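Local coordinates for protein jasmonate-induced oxygenase 2 (Arabidopsis thaliana, PDB 6LSV) that hydroxylates the plant hormone jasmonate to 12-hydroxyjasmonate with iron(II), 2-oxoglutarate and molecular oxygen, acting in the jasmonate-mediated defence pathway, at residues L21-R32 with C215-S225; R116-V127 with L334-Q342. All blocks are in the same frame, centred on the assembly; numbering follows the deposited sequence.

In the fold
Contact 1 lays the loop 21-32 on residues 215-225, which lead from strand 204-212 into strand 224-225, and contact 2 joins residues 116-127 to the C-terminal helix 334-339; their segments alternate along the sequence. Their centres lie about 19 Å apart, yet they touch: the backbone O of Ser225 in contact 1 packs 3.7 Å from CB of Pro341 in contact 2. Contact 1 flanks the 2-oxoglutarate side, with Leu224 lining the pockets of both cosubstrate and jasmonate. The side chain of Ser225 is about 10 Å from the bound iron ion. Contact 2 closes over jasmonate itself, whose carboxylate is held by Arg337; there the side chain of Ile336 comes within about 7 Å of the bound iron ion.

Contact 1 of 2, residues L21-R32 with C215-S225; sequences LPDRYIKPASLR and CPRPELALGLS. With AKG (2-oxoglutaric acid), chain C.
Leu21 carries its CG anti to the backbone N (chi1 -157°), which spreads its two methyls over residues 215-221. Leu21 CD1 lies 3.6 Å from SG of Cys215 and also meets the ring of Pro216, the two side chains crossing at about a right angle, while Leu21 CD2 packs 3.6 Å from CB of Ala221. Lys27 has CG beside its own N and a bend at chi2 (-56°); its chain then runs past Leu220 O and crosses Leu222, CE lying 4.0 Å from Leu222 CB. Lys27 NZ arrives 3.2 Å from Ser225 OG. Both NZ and that hydroxyl are tied to Asp134, by a salt bridge and a hydrogen bond respectively.

The direct backbone link is Lys27 N to Leu220 O, 3.0 Å and almost perfectly straight (179° at the hydrogen). A water between the segments accepts from Leu222 N and lies within hydrogen-bonding reach of Tyr25 O. Arg32 lies alongside Leu220, pointing the same way, its guanidinium set between Leu220 CD2 on one face and Ala29 CA on the opposite face. Arg32 NE donates in the guanidinium plane to Lys27 O at 2.8 Å, a bond that spans the turn 27-32.

This is loop-on-loop packing: residues 21-32, between helix 10-15 and strand 47-49, cover the connection from strand 204-212 into strand 224-225. Trp135 lies against Leu21 and Cys215 and meets the Tyr25 ring edge-to-face; farther along the chain, Gly223 and Leu224 form a classic beta bulge opposite Val286 of strand 284-286.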
loop_
_atom_site.group_PDB
_atom_site.type_symbol
_atom_site.label_atom_id
_atom_site.label_comp_id
_atom_site.label_asym_id
_atom_site.label_seq_id
_atom_site.Cartn_x
_atom_site.Cartn_y
_atom_site.Cartn_z
ATOM N N LEU A 21 3.215 -14.363 -22.976
ATOM C CA LEU A 21 3.572 -13.935 -21.633
ATOM C C LEU A 21 4.600 -14.906 -21.078
ATOM O O LEU A 21 4.320 -16.113 -21.014
ATOM C CB LEU A 21 2.339 -13.891 -20.732
ATOM C CG LEU A 21 2.422 -12.974 -19.512
ATOM C CD1 LEU A 21 2.655 -11.535 -19.939
ATOM C CD2 LEU A 21 1.166 -13.093 -18.663
ATOM N N PRO A 22 5.790 -14.447 -20.698
ATOM C CA PRO A 22 6.764 -15.349 -20.072
ATOM C C PRO A 22 6.157 -16.073 -18.874
ATOM O O PRO A 22 5.331 -15.521 -18.143
ATOM C CB PRO A 22 7.897 -14.407 -19.653
ATOM C CG PRO A 22 7.785 -13.247 -20.591
ATOM C CD PRO A 22 6.319 -13.082 -20.870
ATOM N N ASP A 23 6.569 -17.332 -18.685
ATOM C CA ASP A 23 5.974 -18.171 -17.648
ATOM C C ASP A 23 6.200 -17.611 -16.249
ATOM O O ASP A 23 5.387 -17.875 -15.354
ATOM C CB ASP A 23 6.518 -19.605 -17.745
ATOM C CG ASP A 23 5.789 -20.580 -16.814
ATOM O OD1 ASP A 23 6.061 -20.583 -15.592
ATOM O OD2 ASP A 23 4.925 -21.339 -17.308
ATOM N N ARG A 24 7.267 -16.831 -16.040
ATOM C CA ARG A 24 7.486 -16.213 -14.737
ATOM C C ARG A 24 6.327 -15.313 -14.325
ATOM O O ARG A 24 6.143 -15.067 -13.128
ATOM C CB ARG A 24 8.784 -15.399 -14.736
ATOM C CG ARG A 24 10.058 -16.196 -15.020
ATOM C CD ARG A 24 10.360 -17.215 -13.934
ATOM N NE ARG A 24 10.379 -16.622 -12.600
ATOM C CZ ARG A 24 11.430 -16.015 -12.061
ATOM N NH1 ARG A 24 12.565 -15.916 -12.741
ATOM N NH2 ARG A 24 11.349 -15.506 -10.839
ATOM N N TYR A 25 5.542 -14.823 -15.286
ATOM C CA TYR A 25 4.448 -13.899 -15.020
ATOM C C TYR A 25 3.079 -14.545 -15.202
ATOM O O TYR A 25 2.065 -13.839 -15.182
ATOM C CB TYR A 25 4.577 -12.662 -15.913
ATOM C CG TYR A 25 5.939 -12.011 -15.826
ATOM C CD1 TYR A 25 6.197 -11.022 -14.884
ATOM C CD2 TYR A 25 6.975 -12.396 -16.674
ATOM C CE1 TYR A 25 7.441 -10.430 -14.792
ATOM C CE2 TYR A 25 8.228 -11.808 -16.588
ATOM C CZ TYR A 25 8.454 -10.827 -15.644
ATOM O OH TYR A 25 9.691 -10.237 -15.551
ATOM N N ILE A 26 3.023 -15.862 -15.371
ATOM C CA ILE A 26 1.758 -16.581 -15.467
ATOM C C ILE A 26 1.397 -17.105 -14.085
ATOM O O ILE A 26 2.163 -17.861 -13.477
ATOM C CB ILE A 26 1.835 -17.726 -16.487
ATOM C CG1 ILE A 26 2.336 -17.214 -17.837
ATOM C CG2 ILE A 26 0.480 -18.401 -16.632
ATOM C CD1 ILE A 26 2.563 -18.308 -18.855
ATOM N N LYS A 27 0.241 -16.710 -13.591
ATOM C CA LYS A 27 -0.199 -17.183 -12.291
ATOM C C LYS A 27 -0.923 -18.513 -12.431
ATOM O O LYS A 27 -1.417 -18.851 -13.513
ATOM C CB LYS A 27 -1.113 -16.148 -11.643
ATOM C CG LYS A 27 -0.522 -14.748 -11.603
ATOM C CD LYS A 27 0.835 -14.729 -10.909
ATOM C CE LYS A 27 1.207 -13.314 -10.473
ATOM N NZ LYS A 27 2.547 -13.251 -9.824
ATOM N N PRO A 28 -0.975 -19.308 -11.362
ATOM C CA PRO A 28 -1.750 -20.552 -11.409
ATOM C C PRO A 28 -3.190 -20.279 -11.816
ATOM O O PRO A 28 -3.740 -19.208 -11.547
ATOM C CB PRO A 28 -1.665 -21.076 -9.973
ATOM C CG PRO A 28 -0.387 -20.534 -9.457
ATOM C CD PRO A 28 -0.207 -19.184 -10.109
ATOM N N ALA A 29 -3.799 -21.263 -12.477
ATOM C CA ALA A 29 -5.197 -21.118 -12.876
ATOM C C ALA A 29 -6.106 -20.877 -11.680
ATOM O O ALA A 29 -7.192 -20.311 -11.832
ATOM C CB ALA A 29 -5.657 -22.354 -13.645
ATOM N N SER A 30 -5.688 -21.295 -10.486
ATOM C CA SER A 30 -6.507 -21.082 -9.300
ATOM C C SER A 30 -6.636 -19.610 -8.946
ATOM O O SER A 30 -7.607 -19.221 -8.288
ATOM C CB SER A 30 -5.899 -21.817 -8.121
ATOM O OG SER A 30 -5.629 -23.152 -8.473
ATOM N N LEU A 31 -5.680 -18.786 -9.359
ATOM C CA LEU A 31 -5.595 -17.427 -8.865
ATOM C C LEU A 31 -5.584 -16.390 -9.975
ATOM O O LEU A 31 -5.422 -15.200 -9.685
ATOM C CB LEU A 31 -4.347 -17.279 -7.987
ATOM C CG LEU A 31 -4.275 -18.340 -6.878
ATOM C CD1 LEU A 31 -2.838 -18.662 -6.508
ATOM C CD2 LEU A 31 -5.080 -17.943 -5.639
ATOM N N ARG A 32 -5.767 -16.805 -11.228
ATOM C CA ARG A 32 -5.901 -15.865 -12.328
ATOM C C ARG A 32 -7.183 -15.052 -12.170
ATOM O O ARG A 32 -8.175 -15.535 -11.613
ATOM C CB ARG A 32 -5.929 -16.610 -13.661
ATOM C CG ARG A 32 -4.567 -16.954 -14.219
ATOM C CD ARG A 32 -4.690 -17.982 -15.326
ATOM N NE ARG A 32 -3.576 -18.923 -15.318
ATOM C CZ ARG A 32 -3.554 -20.056 -16.008
ATOM N NH1 ARG A 32 -4.590 -20.391 -16.765
ATOM N NH2 ARG A 32 -2.495 -20.852 -15.944
ATOM N N CYS A 215 -0.106 -5.369 -20.739
ATOM C CA CYS A 215 0.245 -6.767 -20.615
ATOM C C CYS A 215 -0.338 -7.544 -21.786
ATOM O O CYS A 215 -1.534 -7.413 -22.075
ATOM C CB CYS A 215 -0.275 -7.346 -19.289
ATOM S SG CYS A 215 0.151 -9.071 -19.033
ATOM N N PRO A 216 0.464 -8.355 -22.481
ATOM C CA PRO A 216 -0.051 -9.032 -23.682
ATOM C C PRO A 216 -1.146 -10.043 -23.391
ATOM O O PRO A 216 -2.005 -10.258 -24.254
ATOM C CB PRO A 216 1.200 -9.701 -24.266
ATOM C CG PRO A 216 2.150 -9.810 -23.119
ATOM C CD PRO A 216 1.889 -8.631 -22.244
ATOM N N ARG A 217 -1.145 -10.674 -22.216
ATOM C CA ARG A 217 -2.183 -11.636 -21.832
ATOM C C ARG A 217 -2.575 -11.388 -20.381
ATOM O O ARG A 217 -2.225 -12.162 -19.481
ATOM C CB ARG A 217 -1.702 -13.075 -22.036
ATOM C CG ARG A 217 -1.220 -13.394 -23.450
ATOM C CD ARG A 217 -2.357 -13.867 -24.341
ATOM N NE ARG A 217 -3.282 -14.734 -23.619
ATOM C CZ ARG A 217 -3.260 -16.062 -23.676
ATOM N NH1 ARG A 217 -2.358 -16.682 -24.427
ATOM N NH2 ARG A 217 -4.138 -16.772 -22.983
ATOM N N PRO A 218 -3.329 -10.315 -20.118
ATOM C CA PRO A 218 -3.599 -9.933 -18.722
ATOM C C PRO A 218 -4.502 -10.897 -17.981
ATOM O O PRO A 218 -4.527 -10.860 -16.745
ATOM C CB PRO A 218 -4.255 -8.556 -18.859
ATOM C CG PRO A 218 -4.907 -8.606 -20.193
ATOM C CD PRO A 218 -3.981 -9.401 -21.070
ATOM N N GLU A 219 -5.247 -11.754 -18.679
ATOM C CA GLU A 219 -6.057 -12.747 -17.985
ATOM C C GLU A 219 -5.216 -13.849 -17.349
ATOM O O GLU A 219 -5.765 -14.675 -16.610
ATOM C CB GLU A 219 -7.089 -13.352 -18.942
ATOM C CG GLU A 219 -6.603 -14.555 -19.730
ATOM C CD GLU A 219 -5.815 -14.170 -20.969
ATOM O OE1 GLU A 219 -5.578 -12.960 -21.184
ATOM O OE2 GLU A 219 -5.434 -15.084 -21.730
ATOM N N LEU A 220 -3.909 -13.885 -17.615
ATOM C CA LEU A 220 -3.000 -14.811 -16.950
ATOM C C LEU A 220 -2.136 -14.137 -15.899
ATOM O O LEU A 220 -1.486 -14.834 -15.111
ATOM C CB LEU A 220 -2.074 -15.489 -17.969
ATOM C CG LEU A 220 -2.661 -16.179 -19.199
ATOM C CD1 LEU A 220 -1.534 -16.720 -20.072
ATOM C CD2 LEU A 220 -3.608 -17.291 -18.794
ATOM N N ALA A 221 -2.103 -12.811 -15.872
ATOM C CA ALA A 221 -1.138 -12.069 -15.084
ATOM C C ALA A 221 -1.844 -11.267 -14.000
ATOM O O ALA A 221 -3.066 -11.097 -14.007
ATOM C CB ALA A 221 -0.308 -11.138 -15.978
ATOM N N LEU A 222 -1.046 -10.779 -13.057
ATOM C CA LEU A 222 -1.509 -9.875 -12.018
ATOM C C LEU A 222 -0.502 -8.745 -11.902
ATOM O O LEU A 222 0.708 -8.995 -11.855
ATOM C CB LEU A 222 -1.665 -10.591 -10.673
ATOM C CG LEU A 222 -2.955 -11.381 -10.448
ATOM C CD1 LEU A 222 -2.871 -12.178 -9.160
ATOM C CD2 LEU A 222 -4.157 -10.458 -10.427
ATOM N N GLY A 223 -0.995 -7.506 -11.884
ATOM C CA GLY A 223 -0.109 -6.387 -11.627
ATOM C C GLY A 223 0.514 -6.464 -10.251
ATOM O O GLY A 223 1.675 -6.089 -10.065
ATOM N N LEU A 224 -0.237 -6.975 -9.278
ATOM C CA LEU A 224 0.254 -7.160 -7.916
ATOM C C LEU A 224 -0.560 -8.271 -7.268
ATOM O O LEU A 224 -1.792 -8.186 -7.216
ATOM C CB LEU A 224 0.141 -5.860 -7.124
ATOM C CG LEU A 224 0.935 -5.753 -5.824
ATOM C CD1 LEU A 224 2.376 -6.195 -6.029
ATOM C CD2 LEU A 224 0.865 -4.323 -5.308
ATOM N N SER A 225 0.121 -9.306 -6.781
ATOM C CA SER A 225 -0.544 -10.472 -6.218
ATOM C C SER A 225 -1.211 -10.138 -4.881
ATOM O O SER A 225 -0.896 -9.120 -4.260
ATOM C CB SER A 225 0.460 -11.612 -6.050
ATOM O OG SER A 225 0.885 -12.100 -7.308
HETATM C C1 AKG C . -0.322 -1.114 -3.192
HETATM O O1 AKG C . -0.627 -0.867 -1.999
HETATM O O2 AKG C . 0.896 -1.143 -3.523
HETATM C C2 AKG C . -1.431 -1.400 -4.211
HETATM O O5 AKG C . -2.133 -2.339 -4.039
HETATM C C3 AKG C . -1.659 -0.511 -5.442
HETATM C C4 AKG C . -3.162 -0.411 -5.718
HETATM C C5 AKG C . -3.429 0.074 -7.144
HETATM O O3 AKG C . -4.471 0.725 -7.421
HETATM O O4 AKG C . -2.597 -0.184 -8.049
HETATM O O HOH W 1 1.984 -11.596 -13.297
#

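Contact 2 of 2, residues R116-V127 with L334-Q342; sequences RTYEGYGSRLGV and LFIRTQGPQ. With JAA ({(1R,2R)-3-oxo-2-[(2Z)-pent-2-en-1-yl]cyclopentyl}acetic acid), chain D.
The jasmonate pocket is walled here by Tyr118 and Leu125 of residues 116-127 and by Arg337 of the helix 334-339. Tyr118 and Arg337 slide past each other in opposite directions: CE2 of the tyrosine lies 3.5 Å from CG of the arginine, and the ring and guanidinium planes are 69° apart. At the far end of the ring, Tyr118 OH donates to Arg337 O at 2.6 Å, in the carbonyl plane on a lone pair, and accepts from Gly126 N. One hydroxyl thus ties the helix to the returning chain and fixes the ring beside the ligand, whose C07 is 3.7 Å from Tyr118 CB.

With its chain extended from CG to NE (chi3 -179°), Arg337 delivers its guanidinium to the jasmonate carboxylate, whose charge it would be expected to balance. Arg337 NE donates to jasmonate O03 at 2.6 Å, NH2 adds a weak bond, and the acceptor sits at the guanidinium edge. Arg333 and Arg208 also hydrogen-bond to jasmonate.

Helix 334-339 lies over the jasmonate pocket and, as in related plant 2-oxoglutarate oxygenases, probably covers the open end of the double-stranded beta-helix. Residues 116-127 include strand 120-122, at the edge of the large mixed sheet and paired antiparallel with strand 137-144. The helix ends at Gln339, and Gly340, the first residue beyond it, has positive phi and meets Gly126 at the closest backbone approach. Gly340 CA makes a CH...O contact with Leu125 O (3.1 Å), and Val127 N donates to Thr338 O at 3.2 Å from above the carbonyl plane. Between these backbone links and the ligand, Leu125 CD2 packs 4.0 Å from Ile336 CD1 and reaches the pentenyl end of jasmonate, 3.9 Å from C15.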
loop_
_atom_site.group_PDB
_atom_site.type_symbol
_atom_site.label_atom_id
_atom_site.label_comp_id
_atom_site.label_asym_id
_atom_site.label_seq_id
_atom_site.Cartn_x
_atom_site.Cartn_y
_atom_site.Cartn_z
ATOM N N ARG A 116 17.946 -5.174 0.871
ATOM C CA ARG A 116 18.176 -4.845 2.276
ATOM C C ARG A 116 17.515 -3.537 2.708
ATOM O O ARG A 116 17.201 -3.379 3.893
ATOM C CB ARG A 116 19.676 -4.801 2.588
ATOM C CG ARG A 116 19.960 -4.867 4.088
ATOM C CD ARG A 116 19.576 -6.239 4.657
ATOM N NE ARG A 116 18.677 -6.142 5.808
ATOM C CZ ARG A 116 18.628 -7.019 6.809
ATOM N NH1 ARG A 116 17.772 -6.836 7.804
ATOM N NH2 ARG A 116 19.427 -8.080 6.819
ATOM N N THR A 117 17.282 -2.597 1.789
ATOM C CA THR A 117 16.446 -1.440 2.082
ATOM C C THR A 117 15.283 -1.266 1.119
ATOM O O THR A 117 14.339 -0.537 1.451
ATOM C CB THR A 117 17.271 -0.141 2.080
ATOM O OG1 THR A 117 17.669 0.178 0.743
ATOM C CG2 THR A 117 18.506 -0.270 2.963
ATOM N N TYR A 118 15.331 -1.896 -0.059
ATOM C CA TYR A 118 14.280 -1.834 -1.070
ATOM C C TYR A 118 14.098 -0.425 -1.624
ATOM O O TYR A 118 13.272 -0.213 -2.520
ATOM C CB TYR A 118 12.955 -2.359 -0.504
ATOM C CG TYR A 118 12.759 -3.849 -0.675
ATOM C CD1 TYR A 118 12.238 -4.369 -1.851
ATOM C CD2 TYR A 118 13.095 -4.736 0.344
ATOM C CE1 TYR A 118 12.055 -5.734 -2.011
ATOM C CE2 TYR A 118 12.916 -6.100 0.193
ATOM C CZ TYR A 118 12.394 -6.592 -0.985
ATOM O OH TYR A 118 12.212 -7.947 -1.137
ATOM N N GLU A 119 14.861 0.541 -1.111
ATOM C CA GLU A 119 14.743 1.917 -1.579
ATOM C C GLU A 119 15.184 2.020 -3.030
ATOM O O GLU A 119 16.252 1.527 -3.404
ATOM C CB GLU A 119 15.592 2.855 -0.719
ATOM C CG GLU A 119 15.100 3.058 0.698
ATOM C CD GLU A 119 16.153 3.709 1.576
ATOM O OE1 GLU A 119 17.188 3.065 1.842
ATOM O OE2 GLU A 119 15.954 4.869 1.991
ATOM N N GLY A 120 14.354 2.660 -3.853
ATOM C CA GLY A 120 14.721 2.983 -5.214
ATOM C C GLY A 120 13.795 2.327 -6.224
ATOM O O GLY A 120 12.606 2.112 -5.956
ATOM N N TYR A 121 14.361 2.016 -7.386
ATOM C CA TYR A 121 13.621 1.506 -8.532
ATOM C C TYR A 121 13.597 -0.018 -8.468
ATOM O O TYR A 121 14.649 -0.663 -8.540
ATOM C CB TYR A 121 14.281 2.006 -9.816
ATOM C CG TYR A 121 13.697 1.503 -11.114
ATOM C CD1 TYR A 121 12.339 1.620 -11.383
ATOM C CD2 TYR A 121 14.515 0.951 -12.091
ATOM C CE1 TYR A 121 11.810 1.173 -12.581
ATOM C CE2 TYR A 121 13.998 0.503 -13.290
ATOM C CZ TYR A 121 12.647 0.616 -13.532
ATOM O OH TYR A 121 12.131 0.167 -14.725
ATOM N N GLY A 122 12.397 -0.592 -8.327
ATOM C CA GLY A 122 12.258 -2.016 -8.122
ATOM C C GLY A 122 11.286 -2.648 -9.101
ATOM O O GLY A 122 10.448 -1.979 -9.704
ATOM N N SER A 123 11.418 -3.969 -9.247
ATOM C CA SER A 123 10.505 -4.750 -10.076
ATOM C C SER A 123 9.989 -6.017 -9.410
ATOM O O SER A 123 9.124 -6.679 -9.991
ATOM C CB SER A 123 11.172 -5.132 -11.404
ATOM O OG SER A 123 11.014 -4.093 -12.356
ATOM N N ARG A 124 10.469 -6.380 -8.224
ATOM C CA ARG A 124 9.961 -7.553 -7.533
ATOM C C ARG A 124 10.012 -7.309 -6.032
ATOM O O ARG A 124 10.680 -6.390 -5.548
ATOM C CB ARG A 124 10.752 -8.817 -7.905
ATOM C CG ARG A 124 12.123 -8.910 -7.251
ATOM C CD ARG A 124 12.861 -10.166 -7.678
ATOM N NE ARG A 124 12.537 -11.303 -6.822
ATOM C CZ ARG A 124 12.642 -12.576 -7.193
ATOM N NH1 ARG A 124 13.066 -12.887 -8.410
ATOM N NH2 ARG A 124 12.320 -13.540 -6.343
ATOM N N LEU A 125 9.288 -8.150 -5.300
ATOM C CA LEU A 125 9.233 -8.093 -3.845
ATOM C C LEU A 125 9.401 -9.513 -3.328
ATOM O O LEU A 125 8.603 -10.396 -3.660
ATOM C CB LEU A 125 7.912 -7.475 -3.376
ATOM C CG LEU A 125 7.601 -7.311 -1.889
ATOM C CD1 LEU A 125 8.717 -6.571 -1.172
ATOM C CD2 LEU A 125 6.281 -6.568 -1.727
ATOM N N GLY A 126 10.446 -9.738 -2.543
ATOM C CA GLY A 126 10.825 -11.073 -2.132
ATOM C C GLY A 126 12.066 -11.559 -2.861
ATOM O O GLY A 126 12.507 -10.998 -3.867
ATOM N N VAL A 127 12.639 -12.640 -2.334
ATOM C CA VAL A 127 13.956 -13.073 -2.786
ATOM C C VAL A 127 13.984 -14.562 -3.111
ATOM O O VAL A 127 15.058 -15.173 -3.126
ATOM C CB VAL A 127 15.028 -12.721 -1.734
ATOM C CG1 VAL A 127 15.154 -11.214 -1.596
ATOM C CG2 VAL A 127 14.690 -13.351 -0.391
ATOM N N LEU A 334 9.817 -7.895 7.560
ATOM C CA LEU A 334 10.705 -8.808 6.850
ATOM C C LEU A 334 9.959 -9.968 6.201
ATOM O O LEU A 334 10.487 -10.575 5.263
ATOM C CB LEU A 334 11.784 -9.335 7.796
ATOM C CG LEU A 334 12.835 -8.279 8.146
ATOM C CD1 LEU A 334 13.760 -8.760 9.256
ATOM C CD2 LEU A 334 13.623 -7.896 6.906
ATOM N N PHE A 335 8.746 -10.281 6.666
ATOM C CA PHE A 335 7.975 -11.364 6.061
ATOM C C PHE A 335 7.686 -11.081 4.590
ATOM O O PHE A 335 7.981 -11.905 3.718
ATOM C CB PHE A 335 6.676 -11.583 6.836
ATOM C CG PHE A 335 6.878 -12.176 8.202
ATOM C CD1 PHE A 335 7.749 -13.238 8.387
ATOM C CD2 PHE A 335 6.198 -11.670 9.303
ATOM C CE1 PHE A 335 7.942 -13.786 9.642
ATOM C CE2 PHE A 335 6.385 -12.214 10.563
ATOM C CZ PHE A 335 7.261 -13.275 10.732
ATOM N N ILE A 336 7.106 -9.915 4.293
ATOM C CA ILE A 336 6.838 -9.578 2.897
ATOM C C ILE A 336 8.126 -9.206 2.171
ATOM O O ILE A 336 8.214 -9.335 0.944
ATOM C CB ILE A 336 5.786 -8.457 2.796
ATOM C CG1 ILE A 336 4.983 -8.603 1.500
ATOM C CG2 ILE A 336 6.444 -7.081 2.877
ATOM C CD1 ILE A 336 3.924 -7.534 1.307
ATOM N N ARG A 337 9.148 -8.750 2.900
ATOM C CA ARG A 337 10.411 -8.437 2.244
ATOM C C ARG A 337 11.125 -9.699 1.780
ATOM O O ARG A 337 11.836 -9.671 0.769
ATOM C CB ARG A 337 11.308 -7.626 3.178
ATOM C CG ARG A 337 11.034 -6.137 3.137
ATOM C CD ARG A 337 11.566 -5.440 4.372
ATOM N NE ARG A 337 11.280 -4.011 4.345
ATOM C CZ ARG A 337 12.209 -3.061 4.300
ATOM N NH1 ARG A 337 13.496 -3.384 4.278
ATOM N NH2 ARG A 337 11.848 -1.785 4.282
ATOM N N THR A 338 10.936 -10.811 2.490
ATOM C CA THR A 338 11.570 -12.070 2.124
ATOM C C THR A 338 10.704 -12.926 1.209
ATOM O O THR A 338 11.238 -13.601 0.321
ATOM C CB THR A 338 11.921 -12.867 3.386
ATOM O OG1 THR A 338 12.411 -11.975 4.397
ATOM C CG2 THR A 338 12.980 -13.920 3.085
ATOM N N GLN A 339 9.380 -12.908 1.396
ATOM C CA GLN A 339 8.477 -13.767 0.641
ATOM C C GLN A 339 7.677 -13.048 -0.435
ATOM O O GLN A 339 7.117 -13.718 -1.309
ATOM C CB GLN A 339 7.481 -14.456 1.585
ATOM C CG GLN A 339 8.099 -15.398 2.586
ATOM C CD GLN A 339 7.048 -16.174 3.358
ATOM O OE1 GLN A 339 5.936 -15.689 3.573
ATOM N NE2 GLN A 339 7.393 -17.387 3.778
ATOM N N GLY A 340 7.587 -11.722 -0.387
ATOM C CA GLY A 340 6.689 -11.001 -1.256
ATOM C C GLY A 340 5.240 -11.240 -0.882
ATOM O O GLY A 340 4.931 -11.811 0.171
ATOM N N PRO A 341 4.316 -10.803 -1.746
ATOM C CA PRO A 341 2.884 -10.949 -1.447
ATOM C C PRO A 341 2.462 -12.381 -1.160
ATOM O O PRO A 341 2.660 -13.278 -1.983
ATOM C CB PRO A 341 2.210 -10.423 -2.721
ATOM C CG PRO A 341 3.193 -9.462 -3.285
ATOM C CD PRO A 341 4.547 -10.045 -2.987
ATOM N N GLN A 342 1.875 -12.601 0.017
ATOM C CA GLN A 342 1.342 -13.901 0.403
ATOM C C GLN A 342 -0.068 -13.766 0.965
ATOM O O GLN A 342 -0.455 -14.508 1.873
ATOM C CB GLN A 342 2.254 -14.590 1.418
ATOM C CG GLN A 342 3.646 -14.927 0.908
ATOM C CD GLN A 342 3.636 -15.734 -0.381
ATOM O OE1 GLN A 342 2.679 -16.450 -0.683
ATOM N NE2 GLN A 342 4.714 -15.622 -1.148
HETATM O O01 JAA D . 7.671 -2.297 -1.549
HETATM O O02 JAA D . 7.602 -1.244 4.726
HETATM O O03 JAA D . 8.972 -2.933 4.721
HETATM C C04 JAA D . 7.651 -2.251 1.830
HETATM C C05 JAA D . 7.020 -2.922 0.489
HETATM C C06 JAA D . 9.183 -2.392 1.625
HETATM C C07 JAA D . 9.369 -2.666 0.284
HETATM C C08 JAA D . 7.890 -2.593 -0.422
HETATM C C09 JAA D . 5.588 -2.318 0.149
HETATM C C10 JAA D . 7.246 -2.932 3.017
HETATM C C11 JAA D . 4.497 -3.107 0.874
HETATM C C12 JAA D . 7.981 -2.336 4.222
HETATM C C13 JAA D . 3.422 -3.545 0.247
HETATM C C14 JAA D . 3.214 -3.290 -1.244
HETATM C C15 JAA D . 2.914 -4.611 -1.951
#